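Local coordinates for protein CheQ (Campylobacter jejuni subsp. jejuni, PDB 6A51) that probably acts as a transcriptional regulator that specifically controls expression of the core chemotaxis operon cheVAW, at residues L24-N30 against I60-R65; S80-F85 against E115-I119. One frame throughout, in Å; residues are numbered along the deposited sequence.

Contact 1: L24-N30 against I60-R65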
loop_
_atom_site.group_PDB
_atom_site.type_symbol
_atom_site.label_atom_id
_atom_site.label_comp_id
_atom_site.label_asym_id
_atom_site.label_seq_id
_atom_site.Cartn_x
_atom_site.Cartn_y
_atom_site.Cartn_z
ATOM N N LEU A 24 1.633 5.996 1.572
ATOM C CA LEU A 24 0.502 6.910 1.543
ATOM C C LEU A 24 0.517 7.926 2.688
ATOM O O LEU A 24 -0.549 8.410 3.088
ATOM C CB LEU A 24 -0.790 6.101 1.562
ATOM C CG LEU A 24 -1.046 5.263 0.328
ATOM C CD1 LEU A 24 -2.040 4.152 0.675
ATOM C CD2 LEU A 24 -1.586 6.166 -0.803
ATOM N N ASP A 25 1.696 8.251 3.222
ATOM C CA ASP A 25 1.865 9.210 4.314
ATOM C C ASP A 25 0.998 10.457 4.147
ATOM O O ASP A 25 0.182 10.803 5.010
ATOM C CB ASP A 25 3.338 9.628 4.391
ATOM C CG ASP A 25 4.227 8.603 5.090
ATOM O OD1 ASP A 25 4.035 7.379 4.917
ATOM O OD2 ASP A 25 5.152 9.043 5.800
ATOM N N HIS A 26 1.180 11.140 3.026
ATOM C CA HIS A 26 0.575 12.428 2.745
ATOM C C HIS A 26 -0.862 12.338 2.210
ATOM O O HIS A 26 -1.352 13.340 1.690
ATOM C CB HIS A 26 1.455 13.177 1.742
ATOM C CG HIS A 26 2.860 13.373 2.212
ATOM N ND1 HIS A 26 3.162 13.725 3.510
ATOM C CD2 HIS A 26 4.042 13.266 1.561
ATOM C CE1 HIS A 26 4.473 13.824 3.641
ATOM N NE2 HIS A 26 5.030 13.549 2.474
ATOM N N TYR A 27 -1.548 11.201 2.315
ATOM C CA TYR A 27 -2.843 11.024 1.676
ATOM C C TYR A 27 -3.853 10.449 2.653
ATOM O O TYR A 27 -3.503 9.751 3.609
ATOM C CB TYR A 27 -2.769 10.080 0.462
ATOM C CG TYR A 27 -2.028 10.627 -0.735
ATOM C CD1 TYR A 27 -0.664 10.425 -0.887
ATOM C CD2 TYR A 27 -2.697 11.326 -1.728
ATOM C CE1 TYR A 27 0.016 10.906 -1.997
ATOM C CE2 TYR A 27 -2.023 11.820 -2.837
ATOM C CZ TYR A 27 -0.668 11.602 -2.973
ATOM O OH TYR A 27 -0.002 12.102 -4.081
ATOM N N ILE A 28 -5.128 10.717 2.375
ATOM C CA ILE A 28 -6.228 10.044 3.051
ATOM C C ILE A 28 -7.104 9.379 1.998
ATOM O O ILE A 28 -7.121 9.759 0.824
ATOM C CB ILE A 28 -7.074 10.996 3.918
ATOM C CG1 ILE A 28 -7.748 12.036 3.027
ATOM C CG2 ILE A 28 -6.213 11.669 4.982
ATOM C CD1 ILE A 28 -8.355 13.160 3.784
ATOM N N LEU A 29 -7.833 8.368 2.436
ATOM C CA LEU A 29 -8.699 7.624 1.545
ATOM C C LEU A 29 -10.003 8.397 1.340
ATOM O O LEU A 29 -10.646 8.812 2.307
ATOM C CB LEU A 29 -8.949 6.248 2.144
ATOM C CG LEU A 29 -9.762 5.227 1.378
ATOM C CD1 LEU A 29 -8.937 4.628 0.271
ATOM C CD2 LEU A 29 -10.207 4.152 2.349
ATOM N N ASN A 30 -10.385 8.616 0.080
ATOM C CA ASN A 30 -11.586 9.403 -0.185
ATOM C C ASN A 30 -12.829 8.701 0.344
ATOM O O ASN A 30 -13.734 9.352 0.878
ATOM C CB ASN A 30 -11.724 9.679 -1.685
ATOM C CG ASN A 30 -13.023 10.420 -2.028
ATOM O OD1 ASN A 30 -13.264 11.539 -1.559
ATOM N ND2 ASN A 30 -13.859 9.796 -2.850
ATOM N N ILE A 60 -9.291 3.249 -6.785
ATOM C CA ILE A 60 -9.495 3.800 -5.456
ATOM C C ILE A 60 -8.796 5.150 -5.363
ATOM O O ILE A 60 -7.612 5.289 -5.701
ATOM C CB ILE A 60 -8.993 2.805 -4.399
ATOM C CG1 ILE A 60 -9.980 1.647 -4.279
ATOM C CG2 ILE A 60 -8.781 3.485 -3.053
ATOM C CD1 ILE A 60 -9.310 0.335 -4.256
ATOM N N ILE A 61 -9.521 6.149 -4.890
ATOM C CA ILE A 61 -9.062 7.529 -4.918
ATOM C C ILE A 61 -8.464 7.884 -3.574
ATOM O O ILE A 61 -9.072 7.617 -2.537
ATOM C CB ILE A 61 -10.212 8.483 -5.271
ATOM C CG1 ILE A 61 -10.736 8.149 -6.664
ATOM C CG2 ILE A 61 -9.728 9.916 -5.207
ATOM C CD1 ILE A 61 -9.648 8.149 -7.708
ATOM N N PHE A 62 -7.279 8.498 -3.593
ATOM C CA PHE A 62 -6.673 9.081 -2.406
ATOM C C PHE A 62 -6.537 10.588 -2.605
ATOM O O PHE A 62 -6.186 11.052 -3.693
ATOM C CB PHE A 62 -5.303 8.449 -2.121
ATOM C CG PHE A 62 -5.368 6.973 -1.833
ATOM C CD1 PHE A 62 -5.367 6.051 -2.867
ATOM C CD2 PHE A 62 -5.454 6.511 -0.530
ATOM C CE1 PHE A 62 -5.446 4.696 -2.610
ATOM C CE2 PHE A 62 -5.536 5.152 -0.260
ATOM C CZ PHE A 62 -5.532 4.244 -1.302
ATOM N N LEU A 63 -6.814 11.350 -1.550
ATOM C CA LEU A 63 -6.722 12.803 -1.579
ATOM C C LEU A 63 -5.462 13.241 -0.857
ATOM O O LEU A 63 -5.175 12.770 0.247
ATOM C CB LEU A 63 -7.945 13.446 -0.928
ATOM C CG LEU A 63 -9.273 13.003 -1.556
ATOM C CD1 LEU A 63 -10.482 13.447 -0.735
ATOM C CD2 LEU A 63 -9.343 13.521 -2.972
ATOM N N HIS A 64 -4.711 14.137 -1.478
ATOM C CA HIS A 64 -3.530 14.677 -0.828
ATOM C C HIS A 64 -3.970 15.641 0.269
ATOM O O HIS A 64 -4.863 16.470 0.047
ATOM C CB HIS A 64 -2.645 15.363 -1.865
ATOM C CG HIS A 64 -1.255 15.633 -1.394
ATOM N ND1 HIS A 64 -0.981 16.399 -0.281
ATOM C CD2 HIS A 64 -0.058 15.240 -1.888
ATOM C CE1 HIS A 64 0.327 16.465 -0.108
ATOM N NE2 HIS A 64 0.909 15.775 -1.071
ATOM N N ARG A 65 -3.352 15.520 1.460
ATOM C CA ARG A 65 -3.873 16.187 2.659
ATOM C C ARG A 65 -3.830 17.699 2.541
ATOM O O ARG A 65 -4.661 18.391 3.142
ATOM C CB ARG A 65 -3.089 15.770 3.899
ATOM C CG ARG A 65 -3.138 14.316 4.181
ATOM C CD ARG A 65 -2.069 13.849 5.155
ATOM N NE ARG A 65 -2.604 12.697 5.847
ATOM C CZ ARG A 65 -3.328 12.763 6.951
ATOM N NH1 ARG A 65 -3.541 13.945 7.520
ATOM N NH2 ARG A 65 -3.824 11.650 7.489
#

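Contact 2: S80-F85 against E115-I119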
loop_
_atom_site.group_PDB
_atom_site.type_symbol
_atom_site.label_atom_id
_atom_site.label_comp_id
_atom_site.label_asym_id
_atom_site.label_seq_id
_atom_site.Cartn_x
_atom_site.Cartn_y
_atom_site.Cartn_z
ATOM N N SER A 80 -8.186 8.045 9.116
ATOM C CA SER A 80 -7.116 7.110 9.444
ATOM C C SER A 80 -5.785 7.530 8.826
ATOM O O SER A 80 -5.720 7.976 7.675
ATOM C CB SER A 80 -7.478 5.717 8.958
ATOM O OG SER A 80 -8.722 5.322 9.492
ATOM N N GLY A 81 -4.717 7.377 9.603
ATOM C CA GLY A 81 -3.384 7.592 9.079
ATOM C C GLY A 81 -2.926 6.434 8.208
ATOM O O GLY A 81 -3.364 5.291 8.348
ATOM N N LEU A 82 -2.035 6.746 7.274
ATOM C CA LEU A 82 -1.571 5.733 6.338
ATOM C C LEU A 82 -0.053 5.770 6.186
ATOM O O LEU A 82 0.463 5.350 5.143
ATOM C CB LEU A 82 -2.261 5.922 4.979
ATOM C CG LEU A 82 -3.784 5.782 4.933
ATOM C CD1 LEU A 82 -4.357 6.515 3.717
ATOM C CD2 LEU A 82 -4.160 4.315 4.888
ATOM N N ASN A 83 0.668 6.281 7.185
ATOM C CA ASN A 83 2.124 6.343 7.118
ATOM C C ASN A 83 2.712 4.961 6.888
ATOM O O ASN A 83 2.400 4.018 7.622
ATOM C CB ASN A 83 2.684 6.947 8.396
ATOM C CG ASN A 83 2.383 8.431 8.523
ATOM O OD1 ASN A 83 2.059 9.100 7.541
ATOM N ND2 ASN A 83 2.499 8.951 9.735
ATOM N N GLY A 84 3.552 4.847 5.854
ATOM C CA GLY A 84 4.164 3.591 5.464
ATOM C C GLY A 84 3.257 2.626 4.732
ATOM O O GLY A 84 3.721 1.551 4.321
ATOM N N PHE A 85 1.983 2.953 4.551
ATOM C CA PHE A 85 1.099 1.967 3.955
ATOM C C PHE A 85 1.019 2.133 2.451
ATOM O O PHE A 85 1.287 3.203 1.895
ATOM C CB PHE A 85 -0.297 2.037 4.564
ATOM C CG PHE A 85 -0.385 1.378 5.907
ATOM C CD1 PHE A 85 -0.031 2.080 7.059
ATOM C CD2 PHE A 85 -0.783 0.043 6.022
ATOM C CE1 PHE A 85 -0.102 1.475 8.309
ATOM C CE2 PHE A 85 -0.858 -0.575 7.275
ATOM C CZ PHE A 85 -0.519 0.147 8.422
ATOM N N GLU A 115 2.262 -6.244 8.589
ATOM C CA GLU A 115 1.230 -5.455 9.253
ATOM C C GLU A 115 0.155 -5.108 8.231
ATOM O O GLU A 115 0.423 -4.372 7.281
ATOM C CB GLU A 115 1.791 -4.174 9.857
ATOM C CG GLU A 115 0.643 -3.291 10.385
ATOM C CD GLU A 115 1.098 -2.020 11.090
ATOM O OE1 GLU A 115 2.314 -1.749 11.096
ATOM O OE2 GLU A 115 0.232 -1.289 11.636
ATOM N N LEU A 116 -1.054 -5.631 8.420
ATOM C CA LEU A 116 -2.178 -5.321 7.546
ATOM C C LEU A 116 -3.221 -4.499 8.295
ATOM O O LEU A 116 -3.154 -4.312 9.514
ATOM C CB LEU A 116 -2.808 -6.590 6.974
ATOM C CG LEU A 116 -1.851 -7.560 6.286
ATOM C CD1 LEU A 116 -2.603 -8.434 5.315
ATOM C CD2 LEU A 116 -0.822 -6.790 5.552
ATOM N N LYS A 117 -4.211 -4.019 7.546
ATOM C CA LYS A 117 -5.133 -3.023 8.069
ATOM C C LYS A 117 -6.221 -2.756 7.044
ATOM O O LYS A 117 -5.940 -2.756 5.843
ATOM C CB LYS A 117 -4.349 -1.762 8.406
ATOM C CG LYS A 117 -5.123 -0.535 8.744
ATOM C CD LYS A 117 -4.107 0.601 8.884
ATOM C CE LYS A 117 -4.743 1.880 9.373
ATOM N NZ LYS A 117 -3.798 3.009 9.221
ATOM N N GLU A 118 -7.461 -2.563 7.485
ATOM C CA GLU A 118 -8.561 -2.269 6.574
ATOM C C GLU A 118 -9.215 -0.948 6.924
ATOM O O GLU A 118 -9.372 -0.609 8.096
ATOM C CB GLU A 118 -9.607 -3.375 6.559
ATOM C CG GLU A 118 -9.092 -4.597 5.819
ATOM C CD GLU A 118 -10.187 -5.567 5.433
ATOM O OE1 GLU A 118 -9.872 -6.763 5.228
ATOM O OE2 GLU A 118 -11.346 -5.110 5.329
ATOM N N ILE A 119 -9.548 -0.181 5.892
ATOM C CA ILE A 119 -10.344 1.027 6.041
ATOM C C ILE A 119 -11.444 0.948 5.000
ATOM O O ILE A 119 -11.159 0.751 3.810
ATOM C CB ILE A 119 -9.515 2.300 5.863
ATOM C CG1 ILE A 119 -8.297 2.237 6.774
ATOM C CG2 ILE A 119 -10.357 3.528 6.178
ATOM C CD1 ILE A 119 -7.294 3.317 6.492
#

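Contact 1: L24-N30 against I60-R65
Phe62 and Leu24 meet almost at right angles: Leu24 CD2 sits over one face of the phenyl ring, 4.0 Å from its centroid, while Leu24 CD1 and Leu29 CD1 both approach Phe62 CE2. Leu29 CG lies opposite the backbone N (chi1 -176°), which swings the isobutyl group toward segment 60-65, where CD1 touches Ile60 CG2 at 3.5 Å as well as the phenyl ring. Further along, the imidazole of His64 turns its edge to the face of the Tyr27 ring, a T-shaped pair with planes 64° apart and centroids separated by 5.0 Å. His26 completes this aromatic cluster by laying its CB, rather than its own ring, over a face of the His64 imidazole. The backbones beneath form an antiparallel pair of strands, 27-29 and 62-64, the former an outermost strand of a four-stranded mixed sheet. Ile28 and Leu63 make the hydrogen-bonded pair, with Ile28 N to Leu63 O at 3.0 Å and Leu63 N to Ile28 O at 2.9 Å; Tyr27 with His64 and Leu29 with Phe62 are the non-hydrogen-bonded pairs that flank it. Beyond the strands the pairing continues through Arg65 N to His26 O, 3.0 Å, and Asn30 N to Ile61 O, 3.1 Å, so the start of helix 30-37 is bonded to the same partner segment. On the face carrying Ile28 and Leu63, Ile28 CG2 lies over one face of the Arg65 guanidinium, toward its rim, 3.5 Å from Arg65 NH2. Asn30 sets OD1 against Leu63 CD1, and its ND2 is held by the carbonyl of Lys41. In the next shell, Phe124 packs on Leu24, Leu29 and Phe62, while Leu16 and Leu18 of strand 15-18 touch Tyr27.

Contact 2: S80-F85 against E115-I119
Ser80 and Ile119 bring the two backbones to 7.7 Å between CA atoms, a spacing bridged by side chains, with a type II turn from Leu82 to Phe85 carrying the loop into strand 85-87. Lys117 makes the largest contribution from segment 115-119. Its chain leaves with CG trans to the backbone N (chi1 170°) and stays extended to the end, crossing the Phe85 ring at about a right angle. CD lies over the ring face, 4.0 Å from the centroid, and NZ makes an off-centre cation-pi contact at 4.5 Å. The ammonium then reaches the carbonyl of Gly81 in a hydrogen bond whose modelled length is implausibly short and therefore doubtful. Glu115 meets the same ring differently: OE2 comes to its edge, 3.6 Å from Phe85 CZ, with carboxylate and ring planes 80° apart. OE1 of that carboxylate forms a salt bridge with Lys129, which probably helps fix its orientation. At the other end Ile119 CD1 fits against Ser80 CB and Leu82 CD2, the latter 3.7 Å away. Strands 85-87 and 116-119 are the two outer members of an antiparallel sheet, and strand 122-126 runs between them, its Phe124 touching both Leu82 and Phe85; the loop bearing Ser80 follows helix 73-77, and Glu32 of helix 30-37 accepts a hydrogen bond from Ser80 N.

In the fold
Followed from the N terminus, the chain illustrates how two contacts in series can weld neighbouring sheets. Contact 1 closes first, drawing together the ends of a 29-residue excursion that includes helix 30-37 and strand 52-55. After helix 73-77, contact 2 opens, and it closes an excursion of equal length containing helices 88-95 and 109-113. Neither loop nests in or crosses the other, yet their first segments meet: Leu24 N probably bonds to Phe85 O at 2.8 Å, and Asp25 OD1 to Gly84 N at 2.7 Å. The mixed sheet is thereby tied to the antiparallel sheet, with Phe124 packed against residues of both contacts.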